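Local coordinates for ubiquitin and WLM domain-containing metalloprotease SPCC1442.07c (Schizosaccharomyces pombe, PDB 5JIG), which probably cleaves DNA-bound proteins as a zinc-dependent endopeptidase in the repair of DNA-protein crosslinks, the chain here being its WLM protease domain, at residues T94-L99 with R116-E121; L99-N102 with E106-S109; L24-D29 with R86-V91; L65-N68 with I73-R76. One frame throughout, in Å; residues are numbered along the deposited sequence. Where two conformers were deposited one is given.

Contact 1 of 4, residues T94-L99 with R116-E121; sequences TLIHEL and RQLTKE. With NI (nickel (II) ion), chain B.
Ile96 reaches across to Leu118 and Thr119 with a single methyl, CG2, and that methyl makes the closest approaches between residues 94-99 and 116-121. It stands anti to the backbone N of Ile96 and comes within 3.8 Å of Leu118 CB. The two side chains run antiparallel past each other, the methyl nearest the root of the leucine. The same CG2 sits 3.9 Å from Thr119 OG1, with the threonine side chain lying roughly perpendicular to that of the isoleucine. That hydroxyl is hydrogen-bonded back to Phe115 O, one turn earlier, so it has its polar partner within its own helix and meets the isoleucine methyl only by packing. Ile33 and Phe115 also touch Ile96, and Trp42 packs on both Leu99 and Leu118. Helix 88-100 is the HExxH helix of a WLM metalloprotease, here backed by helix 109-122. His97, next in sequence to Ile96, points away from residues 116-121. Its CG is anti to the backbone N (chi1 175°), which swings the ring off the other side of the helix and lets NE2 bind the nickel ion at 2.1 Å. Two waters share that metal, and His101 and His107 complete the protein ligands. Glu98, the predicted active-site residue, follows on this helix, with Ile73 against its side chain.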
loop_
_atom_site.group_PDB
_atom_site.type_symbol
_atom_site.label_atom_id
_atom_site.label_comp_id
_atom_site.label_asym_id
_atom_site.label_seq_id
_atom_site.Cartn_x
_atom_site.Cartn_y
_atom_site.Cartn_z
ATOM N N THR A 94 0.066 5.522 -3.758
ATOM C CA THR A 94 -0.177 4.349 -4.581
ATOM C C THR A 94 -0.820 3.219 -3.768
ATOM O O THR A 94 -1.760 2.575 -4.228
ATOM C CB THR A 94 1.083 3.880 -5.289
ATOM O OG1 THR A 94 1.524 4.906 -6.171
ATOM C CG2 THR A 94 0.897 2.571 -6.028
ATOM N N LEU A 95 -0.375 3.014 -2.547
ATOM C CA LEU A 95 -1.003 1.993 -1.689
ATOM C C LEU A 95 -2.464 2.314 -1.442
ATOM O O LEU A 95 -3.324 1.429 -1.471
ATOM C CB LEU A 95 -0.228 1.822 -0.395
ATOM C CG LEU A 95 -0.819 0.802 0.596
ATOM C CD1 LEU A 95 -1.052 -0.566 -0.025
ATOM C CD2 LEU A 95 0.081 0.707 1.818
ATOM N N ILE A 96 -2.788 3.594 -1.172
ATOM C CA ILE A 96 -4.190 3.973 -0.991
ATOM C C ILE A 96 -4.993 3.721 -2.253
ATOM O O ILE A 96 -6.131 3.255 -2.167
ATOM C CB ILE A 96 -4.284 5.425 -0.454
ATOM C CG1 ILE A 96 -3.600 5.518 0.908
ATOM C CG2 ILE A 96 -5.715 5.871 -0.429
ATOM C CD1 ILE A 96 -3.513 6.898 1.509
ATOM N N HIS A 97 -4.417 4.010 -3.422
ATOM C CA HIS A 97 -5.049 3.684 -4.679
ATOM C C HIS A 97 -5.352 2.179 -4.733
ATOM O O HIS A 97 -6.496 1.774 -5.043
ATOM C CB HIS A 97 -4.120 4.126 -5.826
ATOM C CG HIS A 97 -4.609 3.745 -7.173
ATOM N ND1 HIS A 97 -4.889 4.681 -8.148
ATOM C CD2 HIS A 97 -4.846 2.550 -7.764
ATOM C CE1 HIS A 97 -5.254 4.037 -9.246
ATOM N NE2 HIS A 97 -5.265 2.742 -9.055
ATOM N N GLU A 98 -4.357 1.344 -4.459
ATOM C CA GLU A 98 -4.595 -0.089 -4.508
ATOM C C GLU A 98 -5.648 -0.536 -3.492
ATOM O O GLU A 98 -6.491 -1.386 -3.832
ATOM C CB GLU A 98 -3.326 -0.906 -4.364
ATOM C CG GLU A 98 -2.183 -0.546 -5.317
ATOM C CD GLU A 98 -2.491 -0.345 -6.702
ATOM O OE1 GLU A 98 -3.514 -0.858 -7.183
ATOM O OE2 GLU A 98 -1.647 0.343 -7.349
ATOM N N LEU A 99 -5.642 -0.001 -2.306
ATOM C CA LEU A 99 -6.675 -0.356 -1.334
ATOM C C LEU A 99 -8.070 0.013 -1.829
ATOM O O LEU A 99 -9.036 -0.702 -1.561
ATOM C CB LEU A 99 -6.394 0.310 0.001
ATOM C CG LEU A 99 -5.218 -0.292 0.791
ATOM C CD1 LEU A 99 -4.861 0.617 1.940
ATOM C CD2 LEU A 99 -5.545 -1.689 1.326
ATOM N N ARG A 116 -10.193 9.871 -2.477
ATOM C CA ARG A 116 -9.985 11.145 -1.805
ATOM C C ARG A 116 -10.312 11.068 -0.297
ATOM O O ARG A 116 -9.635 11.650 0.540
ATOM C CB ARG A 116 -10.836 12.240 -2.465
ATOM C CG ARG A 116 -10.333 12.715 -3.828
ATOM C CD ARG A 116 -11.061 13.961 -4.272
ATOM N NE ARG A 116 -12.495 13.749 -4.419
ATOM C CZ ARG A 116 -13.092 13.273 -5.485
ATOM N NH1 ARG A 116 -14.390 12.977 -5.415
ATOM N NH2 ARG A 116 -12.459 13.057 -6.590
ATOM N N GLN A 117 -11.382 10.334 0.015
ATOM C CA GLN A 117 -11.771 10.211 1.437
ATOM C C GLN A 117 -10.718 9.449 2.234
ATOM O O GLN A 117 -10.397 9.813 3.368
ATOM C CB GLN A 117 -13.111 9.487 1.485
ATOM C CG GLN A 117 -14.232 10.378 0.982
ATOM C CD GLN A 117 -15.490 9.602 0.672
ATOM O OE1 GLN A 117 -15.508 8.469 0.309
ATOM N NE2 GLN A 117 -16.527 10.317 0.537
ATOM N N LEU A 118 -10.219 8.380 1.638
ATOM C CA LEU A 118 -9.152 7.596 2.303
ATOM C C LEU A 118 -7.869 8.389 2.445
ATOM O O LEU A 118 -7.188 8.338 3.456
ATOM C CB LEU A 118 -8.888 6.304 1.529
ATOM C CG LEU A 118 -10.044 5.322 1.395
ATOM C CD1 LEU A 118 -9.609 4.204 0.430
ATOM C CD2 LEU A 118 -10.459 4.702 2.676
ATOM N N THR A 119 -7.545 9.175 1.412
ATOM C CA THR A 119 -6.355 10.027 1.433
ATOM C C THR A 119 -6.452 11.035 2.603
ATOM O O THR A 119 -5.507 11.241 3.319
ATOM C CB THR A 119 -6.224 10.722 0.087
ATOM O OG1 THR A 119 -5.834 9.752 -0.890
ATOM C CG2 THR A 119 -5.158 11.808 0.119
ATOM N N LYS A 120 -7.632 11.662 2.693
ATOM C CA LYS A 120 -7.807 12.636 3.783
ATOM C C LYS A 120 -7.676 11.960 5.153
ATOM O O LYS A 120 -6.966 12.453 6.045
ATOM C CB LYS A 120 -9.184 13.282 3.623
ATOM C CG LYS A 120 -9.651 14.209 4.696
ATOM C CD LYS A 120 -10.960 14.936 4.387
ATOM C CE LYS A 120 -11.465 15.819 5.489
ATOM N NZ LYS A 120 -12.729 16.419 5.040
ATOM N N GLU A 121 -8.311 10.801 5.318
ATOM C CA GLU A 121 -8.188 10.097 6.576
ATOM C C GLU A 121 -6.741 9.763 6.920
ATOM O O GLU A 121 -6.298 9.934 8.025
ATOM C CB GLU A 121 -9.025 8.838 6.479
ATOM C CG GLU A 121 -9.126 8.079 7.804
ATOM C CD GLU A 121 -10.277 8.544 8.656
ATOM O OE1 GLU A 121 -11.424 8.321 8.251
ATOM O OE2 GLU A 121 -10.047 9.154 9.758
HETATM NI NI NI B . -5.641 1.223 -10.410
HETATM O O HOH W 1 -5.678 -0.384 -11.816
HETATM O O HOH W 2 -3.894 1.849 -11.540
#

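Contact 2 of 4, residues L99-N102 with E106-S109; sequences LTHN and EHDS. With NI (nickel (II) ion), chain B.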
loop_
_atom_site.group_PDB
_atom_site.type_symbol
_atom_site.label_atom_id
_atom_site.label_comp_id
_atom_site.label_asym_id
_atom_site.label_seq_id
_atom_site.Cartn_x
_atom_site.Cartn_y
_atom_site.Cartn_z
ATOM N N LEU A 99 -5.642 -0.001 -2.306
ATOM C CA LEU A 99 -6.675 -0.356 -1.334
ATOM C C LEU A 99 -8.070 0.013 -1.829
ATOM O O LEU A 99 -9.036 -0.702 -1.561
ATOM C CB LEU A 99 -6.394 0.310 0.001
ATOM C CG LEU A 99 -5.218 -0.292 0.791
ATOM C CD1 LEU A 99 -4.861 0.617 1.940
ATOM C CD2 LEU A 99 -5.545 -1.689 1.326
ATOM N N THR A 100 -8.191 1.144 -2.543
ATOM C CA THR A 100 -9.465 1.560 -3.084
ATOM C C THR A 100 -10.036 0.510 -4.017
ATOM O O THR A 100 -11.252 0.301 -4.110
ATOM C CB THR A 100 -9.298 2.931 -3.795
ATOM O OG1 THR A 100 -8.774 3.896 -2.911
ATOM C CG2 THR A 100 -10.633 3.473 -4.247
ATOM N N HIS A 101 -9.169 -0.206 -4.743
ATOM C CA HIS A 101 -9.545 -1.302 -5.603
ATOM C C HIS A 101 -10.072 -2.531 -4.833
ATOM O O HIS A 101 -10.592 -3.461 -5.458
ATOM C CB HIS A 101 -8.410 -1.756 -6.502
ATOM C CG HIS A 101 -8.103 -0.826 -7.654
ATOM N ND1 HIS A 101 -9.029 -0.475 -8.602
ATOM C CD2 HIS A 101 -6.921 -0.324 -8.075
ATOM C CE1 HIS A 101 -8.412 0.247 -9.525
ATOM N NE2 HIS A 101 -7.130 0.349 -9.261
ATOM N N ASN A 102 -10.016 -2.544 -3.509
ATOM C CA ASN A 102 -10.759 -3.557 -2.755
ATOM C C ASN A 102 -12.246 -3.430 -3.005
ATOM O O ASN A 102 -12.970 -4.429 -2.866
ATOM C CB ASN A 102 -10.487 -3.473 -1.284
ATOM C CG ASN A 102 -9.096 -3.939 -0.884
ATOM O OD1 ASN A 102 -8.358 -4.509 -1.680
ATOM N ND2 ASN A 102 -8.725 -3.725 0.367
ATOM N N GLU A 106 -12.806 -0.224 -11.407
ATOM C CA GLU A 106 -12.493 0.771 -12.399
ATOM C C GLU A 106 -12.177 2.123 -11.692
ATOM O O GLU A 106 -12.680 2.402 -10.633
ATOM C CB GLU A 106 -13.698 1.024 -13.337
ATOM C CG GLU A 106 -13.983 -0.189 -14.207
ATOM C CD GLU A 106 -12.761 -0.685 -14.985
ATOM O OE1 GLU A 106 -12.158 0.118 -15.684
ATOM O OE2 GLU A 106 -12.354 -1.866 -14.865
ATOM N N HIS A 107 -11.365 2.942 -12.403
ATOM C CA HIS A 107 -11.020 4.266 -11.924
ATOM C C HIS A 107 -12.105 5.286 -12.257
ATOM O O HIS A 107 -11.852 6.300 -12.900
ATOM C CB HIS A 107 -9.671 4.725 -12.427
ATOM C CG HIS A 107 -8.529 3.774 -12.210
ATOM N ND1 HIS A 107 -7.838 3.271 -13.271
ATOM C CD2 HIS A 107 -7.981 3.200 -11.144
ATOM C CE1 HIS A 107 -6.885 2.477 -12.853
ATOM N NE2 HIS A 107 -6.971 2.388 -11.568
ATOM N N ASP A 108 -13.309 4.978 -11.795
ATOM C CA ASP A 108 -14.498 5.800 -11.997
ATOM C C ASP A 108 -14.784 6.843 -10.897
ATOM O O ASP A 108 -13.955 7.005 -10.053
ATOM C CB ASP A 108 -15.717 4.833 -12.291
ATOM C CG ASP A 108 -16.092 4.073 -11.100
ATOM O OD1 ASP A 108 -16.852 3.075 -11.316
ATOM O OD2 ASP A 108 -15.718 4.329 -9.938
ATOM N N SER A 109 -15.914 7.591 -10.989
ATOM C CA SER A 109 -16.153 8.582 -9.983
ATOM C C SER A 109 -16.238 8.014 -8.572
ATOM O O SER A 109 -15.838 8.674 -7.643
ATOM C CB SER A 109 -17.445 9.319 -10.322
ATOM O OG SER A 109 -17.347 10.065 -11.526
HETATM NI NI NI B . -5.641 1.223 -10.410
HETATM O O HOH W 1 -5.678 -0.384 -11.816
HETATM O O HOH W 2 -3.894 1.849 -11.540
#
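The imidazoles of His101 and His107 converge on one nickel ion, each binding it through NE2 at 2.1 Å. Together with His97 they form the three-histidine site of an HExxH metalloprotease, in which the third histidine follows the helix; the same three residues bind the catalytic zinc. The two rings meet obliquely, with planes 56° apart and centroids 4.8 Å from each other. The relation is uneven: His107 NE2 lies at the edge of the His101 ring, near its plane, while His101 NE2 approaches the His107 ring at a slant. His101 NE2 and His107 NE2 are 3.1 Å apart, a closeness imposed by the shared metal and not by a hydrogen bond. CE1 of His101 also comes within 3.4 Å of His107 CD2, the carbon flanks of the rings meeting beside the ion.

Neither ring starts out aimed squarely at the other segment; both CB atoms leave obliquely. In His101, CG lies beside the backbone N (chi1 -74°), and from there the ring swings its NE2 to the metal. Its far nitrogen, ND1, is hydrogen-bonded to His104 O in the intervening loop, which helps fix the ring's rotation. His107 is the centre of an inverse gamma turn, and Phe111 meets its ring edge-to-face. Next along, Asp108 sits at the N-cap of helix 109-122, where its OD2 accepts from Phe111 N.

Contact 3 of 4, residues L24-D29 with R86-V91; sequences LERLRD and RDYKTV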
loop_
_atom_site.group_PDB
_atom_site.type_symbol
_atom_site.label_atom_id
_atom_site.label_comp_id
_atom_site.label_asym_id
_atom_site.label_seq_id
_atom_site.Cartn_x
_atom_site.Cartn_y
_atom_site.Cartn_z
ATOM N N LEU A 24 8.262 -1.775 3.363
ATOM C CA LEU A 24 6.968 -2.409 3.533
ATOM C C LEU A 24 6.499 -2.375 4.998
ATOM O O LEU A 24 5.306 -2.189 5.244
ATOM C CB LEU A 24 6.965 -3.853 3.021
ATOM C CG LEU A 24 7.167 -3.995 1.484
ATOM C CD1 LEU A 24 7.000 -5.468 1.129
ATOM C CD2 LEU A 24 6.196 -3.146 0.689
ATOM N N GLU A 25 7.411 -2.594 5.935
ATOM C CA GLU A 25 7.031 -2.550 7.353
ATOM C C GLU A 25 6.510 -1.155 7.707
ATOM O O GLU A 25 5.539 -1.022 8.442
ATOM C CB GLU A 25 8.195 -2.914 8.235
ATOM C CG GLU A 25 8.614 -4.361 8.136
ATOM C CD GLU A 25 9.974 -4.627 8.830
ATOM O OE1 GLU A 25 10.263 -5.800 9.050
ATOM O OE2 GLU A 25 10.711 -3.712 9.085
ATOM N N ARG A 26 7.170 -0.133 7.183
ATOM C CA ARG A 26 6.754 1.243 7.439
ATOM C C ARG A 26 5.344 1.478 6.913
ATOM O O ARG A 26 4.511 2.108 7.607
ATOM C CB ARG A 26 7.732 2.242 6.837
ATOM C CG ARG A 26 7.342 3.695 7.040
ATOM C CD ARG A 26 8.306 4.608 6.392
ATOM N NE ARG A 26 7.969 5.964 6.560
ATOM C CZ ARG A 26 8.674 6.983 5.966
ATOM N NH1 ARG A 26 8.295 8.184 6.042
ATOM N NH2 ARG A 26 9.668 6.719 5.156
ATOM N N LEU A 27 5.051 1.023 5.716
ATOM C CA LEU A 27 3.702 1.161 5.141
ATOM C C LEU A 27 2.662 0.418 5.977
ATOM O O LEU A 27 1.580 0.940 6.241
ATOM C CB LEU A 27 3.700 0.668 3.705
ATOM C CG LEU A 27 4.459 1.560 2.725
ATOM C CD1 LEU A 27 4.833 0.798 1.469
ATOM C CD2 LEU A 27 3.677 2.821 2.342
ATOM N N ARG A 28 2.975 -0.822 6.354
ATOM C CA ARG A 28 2.036 -1.591 7.153
ATOM C C ARG A 28 1.715 -0.874 8.459
ATOM O O ARG A 28 0.580 -0.896 8.931
ATOM C CB ARG A 28 2.622 -2.969 7.412
ATOM C CG ARG A 28 1.745 -3.858 8.292
ATOM C CD ARG A 28 2.469 -5.107 8.713
ATOM N NE ARG A 28 3.597 -4.673 9.600
ATOM C CZ ARG A 28 4.687 -5.372 9.856
ATOM N NH1 ARG A 28 5.659 -4.777 10.562
ATOM N NH2 ARG A 28 4.831 -6.660 9.472
ATOM N N ASP A 29 2.746 -0.300 9.063
ATOM C CA ASP A 29 2.663 0.275 10.384
ATOM C C ASP A 29 2.258 1.766 10.375
ATOM O O ASP A 29 2.076 2.376 11.430
ATOM C CB ASP A 29 3.933 0.024 11.127
ATOM C CG ASP A 29 4.218 -1.513 11.318
ATOM O OD1 ASP A 29 3.226 -2.291 11.214
ATOM O OD2 ASP A 29 5.370 -1.835 11.522
ATOM N N ARG A 86 11.746 4.793 -4.510
ATOM C CA ARG A 86 10.718 5.866 -4.656
ATOM C C ARG A 86 10.347 6.579 -3.329
ATOM O O ARG A 86 10.446 5.982 -2.273
ATOM C CB ARG A 86 9.464 5.217 -5.260
ATOM C CG ARG A 86 9.654 4.773 -6.670
ATOM C CD ARG A 86 8.485 3.972 -7.231
ATOM N NE ARG A 86 8.965 3.506 -8.529
ATOM C CZ ARG A 86 9.003 4.270 -9.612
ATOM N NH1 ARG A 86 8.417 5.476 -9.593
ATOM N NH2 ARG A 86 9.544 3.783 -10.710
ATOM N N ASP A 87 9.954 7.822 -3.444
ATOM C CA ASP A 87 9.648 8.601 -2.249
ATOM C C ASP A 87 8.403 8.058 -1.539
ATOM O O ASP A 87 7.427 7.591 -2.170
ATOM C CB ASP A 87 9.493 10.061 -2.543
ATOM C CG ASP A 87 8.420 10.328 -3.431
ATOM O OD1 ASP A 87 7.371 10.796 -2.954
ATOM O OD2 ASP A 87 8.577 10.080 -4.631
ATOM N N TYR A 88 8.441 8.140 -0.220
ATOM C CA TYR A 88 7.404 7.576 0.603
ATOM C C TYR A 88 6.031 8.140 0.305
ATOM O O TYR A 88 5.036 7.385 0.259
ATOM C CB TYR A 88 7.745 7.719 2.084
ATOM C CG TYR A 88 6.799 6.989 2.979
ATOM C CD1 TYR A 88 6.884 5.627 3.127
ATOM C CD2 TYR A 88 5.779 7.647 3.641
ATOM C CE1 TYR A 88 5.992 4.921 3.914
ATOM C CE2 TYR A 88 4.883 6.965 4.465
ATOM C CZ TYR A 88 4.996 5.577 4.584
ATOM O OH TYR A 88 4.143 4.849 5.350
ATOM N N LYS A 89 5.928 9.456 0.170
ATOM C CA LYS A 89 4.627 10.035 -0.042
ATOM C C LYS A 89 3.975 9.430 -1.283
ATOM O O LYS A 89 2.747 9.162 -1.289
ATOM C CB LYS A 89 4.738 11.544 -0.156
ATOM C CG LYS A 89 3.545 12.334 -0.413
ATOM C CD LYS A 89 3.747 13.808 -0.216
ATOM C CE LYS A 89 4.839 14.126 0.765
ATOM N NZ LYS A 89 4.557 13.658 2.131
ATOM N N THR A 90 4.744 9.285 -2.352
ATOM C CA THR A 90 4.207 8.765 -3.567
ATOM C C THR A 90 3.769 7.311 -3.431
ATOM O O THR A 90 2.690 6.927 -3.893
ATOM C CB THR A 90 5.240 8.955 -4.706
ATOM O OG1 THR A 90 5.580 10.374 -4.778
ATOM C CG2 THR A 90 4.768 8.487 -6.034
ATOM N N VAL A 91 4.611 6.502 -2.799
ATOM C CA VAL A 91 4.254 5.086 -2.610
ATOM C C VAL A 91 3.082 4.907 -1.690
ATOM O O VAL A 91 2.192 4.079 -1.960
ATOM C CB VAL A 91 5.501 4.288 -2.169
ATOM C CG1 VAL A 91 5.110 2.840 -1.821
ATOM C CG2 VAL A 91 6.558 4.309 -3.274
#
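Tyr88 takes the guanidinium of Arg26 flat on one ring face, the planes only 2° apart and Arg26 CZ 3.6 Å from the ring centroid, a cation-pi stack. The arginine reaches it fully extended, with CG anti to the backbone N (chi1 179°), and lays its CD 3.4 Å from Tyr88 CE1 on the way. The buried part of the contact is Leu27 with Val91: Leu27 CD1 crosses to Val91 CG1 at 3.9 Å, while Leu27 CD2 meets Tyr88 CE1 at 3.5 Å, obliquely to the ring. The stack is just as close but lies on the solvent side, where Arg26 is exposed and Tyr88 only partly covered. Tyr88 OH is hydrogen-bonded to Asp30 OD2, just past residues 24-29, which ties down the far end of the ring. Were Tyr88 replaced by alanine, the Arg26 guanidinium would probably lose its stacking surface and Asp30 its hydroxyl partner. Asp87 caps helix 88-100, its OD1 accepting from both Thr90 N and Thr90 OG1. The contact thus sets helix 17-29 against the start of helix 88-100, with Leu75 of strand 72-76 touching both Leu27 and Val91.

Contact 4 of 4, residues L65-N68 with I73-R76; sequences LNHN and IELR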
loop_
_atom_site.group_PDB
_atom_site.type_symbol
_atom_site.label_atom_id
_atom_site.label_comp_id
_atom_site.label_asym_id
_atom_site.label_seq_id
_atom_site.Cartn_x
_atom_site.Cartn_y
_atom_site.Cartn_z
ATOM N N LEU A 65 -0.387 -2.856 -7.847
ATOM C CA LEU A 65 -1.343 -3.861 -8.297
ATOM C C LEU A 65 -2.236 -4.252 -7.131
ATOM O O LEU A 65 -1.791 -4.322 -6.009
ATOM C CB LEU A 65 -0.607 -5.157 -8.739
ATOM C CG LEU A 65 0.297 -5.017 -9.888
ATOM C CD1 LEU A 65 1.263 -6.234 -10.007
ATOM C CD2 LEU A 65 -0.491 -4.831 -11.158
ATOM N N ASN A 66 -3.498 -4.573 -7.447
ATOM C CA ASN A 66 -4.387 -5.192 -6.495
ATOM C C ASN A 66 -4.973 -6.436 -7.152
ATOM O O ASN A 66 -5.732 -6.328 -8.113
ATOM C CB ASN A 66 -5.502 -4.257 -6.087
ATOM C CG ASN A 66 -6.435 -4.890 -5.073
ATOM O OD1 ASN A 66 -6.716 -6.086 -5.194
ATOM N ND2 ASN A 66 -6.875 -4.153 -4.070
ATOM N N HIS A 67 -4.559 -7.596 -6.674
ATOM C CA HIS A 67 -5.048 -8.866 -7.195
ATOM C C HIS A 67 -6.245 -9.356 -6.369
ATOM O O HIS A 67 -6.157 -9.519 -5.157
ATOM C CB HIS A 67 -3.970 -9.922 -7.198
ATOM C CG HIS A 67 -2.720 -9.511 -7.868
ATOM N ND1 HIS A 67 -2.678 -9.132 -9.194
ATOM C CD2 HIS A 67 -1.472 -9.458 -7.400
ATOM C CE1 HIS A 67 -1.416 -8.866 -9.483
ATOM N NE2 HIS A 67 -0.664 -9.055 -8.419
ATOM N N ASN A 68 -7.334 -9.642 -7.078
ATOM C CA ASN A 68 -8.519 -10.266 -6.494
ATOM C C ASN A 68 -9.052 -9.531 -5.279
ATOM O O ASN A 68 -9.327 -10.111 -4.227
ATOM C CB ASN A 68 -8.242 -11.747 -6.191
ATOM C CG ASN A 68 -7.722 -12.531 -7.380
ATOM O OD1 ASN A 68 -8.358 -12.468 -8.514
ATOM N ND2 ASN A 68 -6.655 -13.229 -7.249
ATOM N N ILE A 73 -1.692 -7.206 -2.614
ATOM C CA ILE A 73 -1.341 -5.908 -3.183
ATOM C C ILE A 73 0.175 -5.889 -3.407
ATOM O O ILE A 73 0.936 -6.370 -2.552
ATOM C CB ILE A 73 -1.830 -4.760 -2.277
ATOM C CG1 ILE A 73 -3.346 -4.691 -2.358
ATOM C CG2 ILE A 73 -1.174 -3.439 -2.646
ATOM C CD1 ILE A 73 -3.998 -3.717 -1.379
ATOM N N GLU A 74 0.577 -5.348 -4.551
ATOM C CA GLU A 74 1.985 -5.175 -4.876
ATOM C C GLU A 74 2.271 -3.684 -5.071
ATOM O O GLU A 74 1.417 -2.926 -5.555
ATOM C CB GLU A 74 2.445 -5.904 -6.102
ATOM C CG GLU A 74 1.974 -7.326 -6.210
ATOM C CD GLU A 74 2.680 -8.115 -7.266
ATOM O OE1 GLU A 74 3.873 -7.844 -7.528
ATOM O OE2 GLU A 74 2.020 -9.027 -7.831
ATOM N N LEU A 75 3.482 -3.266 -4.687
ATOM C CA LEU A 75 3.904 -1.865 -4.817
ATOM C C LEU A 75 5.307 -1.833 -5.393
ATOM O O LEU A 75 6.216 -2.499 -4.896
ATOM C CB LEU A 75 3.980 -1.184 -3.446
ATOM C CG LEU A 75 2.668 -1.104 -2.677
ATOM C CD1 LEU A 75 2.973 -0.620 -1.288
ATOM C CD2 LEU A 75 1.633 -0.213 -3.365
ATOM N N ARG A 76 5.523 -0.989 -6.420
ATOM C CA ARG A 76 6.863 -0.772 -6.920
ATOM C C ARG A 76 7.576 0.156 -5.933
ATOM O O ARG A 76 7.115 1.286 -5.698
ATOM C CB ARG A 76 6.855 -0.206 -8.333
ATOM C CG ARG A 76 8.239 -0.094 -8.919
ATOM C CD ARG A 76 8.354 0.864 -10.050
ATOM N NE ARG A 76 7.477 0.478 -11.126
ATOM C CZ ARG A 76 7.818 0.084 -12.329
ATOM N NH1 ARG A 76 6.849 -0.330 -13.110
ATOM N NH2 ARG A 76 9.092 0.207 -12.764
#
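Glu74 sets CG beside its backbone N (chi1 -45°) and then runs on extended, while His67 also turns its ring to the side of its own N; the two torsions bring carboxylate and imidazole together. His67 NE2 donates to Glu74 OE2 at 2.7 Å with an N-H...O angle of 162°. The oxygen lies in the ring plane at the imidazole edge and is met on its anti side, the carboxylate plane being turned 61° from the ring. Leu65 runs alongside Glu74, pointing the same way, and rests its CD1 methyl 3.6 Å from Glu74 CD. The carboxylate is therefore held at one oxygen by the histidine and flanked by a methyl. A leucine in place of Glu74 would probably leave His67 NE2 without its acceptor and its ring less firmly oriented.

Strands 64-67 and 72-76 form a beta hairpin, antiparallel at the edge of the four-stranded sheet. Leu65 and Glu74 are a hydrogen-bonded pair, with Leu65 N to Glu74 O at 2.9 Å and a return bond from Glu74 N to Leu65 O. Asn66 and Ile73 make the next, non-hydrogen-bonded pair, where Ile73 CA approaches Leu65 O at 3.3 Å in a CA-H...O contact. Their side chains leave from the other face, toward helix 88-100. Asn66 crosses Ile73 obliquely, ND2 4.0 Å from Ile73 CG1, and that same nitrogen donates to Glu98 O and Asn102 OD1, while OD1 accepts from Gly70 N in the hairpin turn.

How the contacts relate
Helix 88-100 runs through contacts 3, 1 and 2 in that order: its start meets helix 17-29, its middle meets helix 109-122, and its end passes into the loop bringing the last metal ligand. Contacts 1 and 2 share Leu99, the nickel ion and both waters, their centres about 10 Å apart. Contact 4, the hairpin, precedes that helix and is nested inside the loop closed by contact 3; its centre lies about 13 to 14 Å from each of the others. It touches all three, through Asn66 and Ile73 near the site and Leu75 near contact 3. Contacts 2 and 3 are about 20 Å apart, centre to centre, without touching, so one helix joins the metal site to the opposite side of the domain.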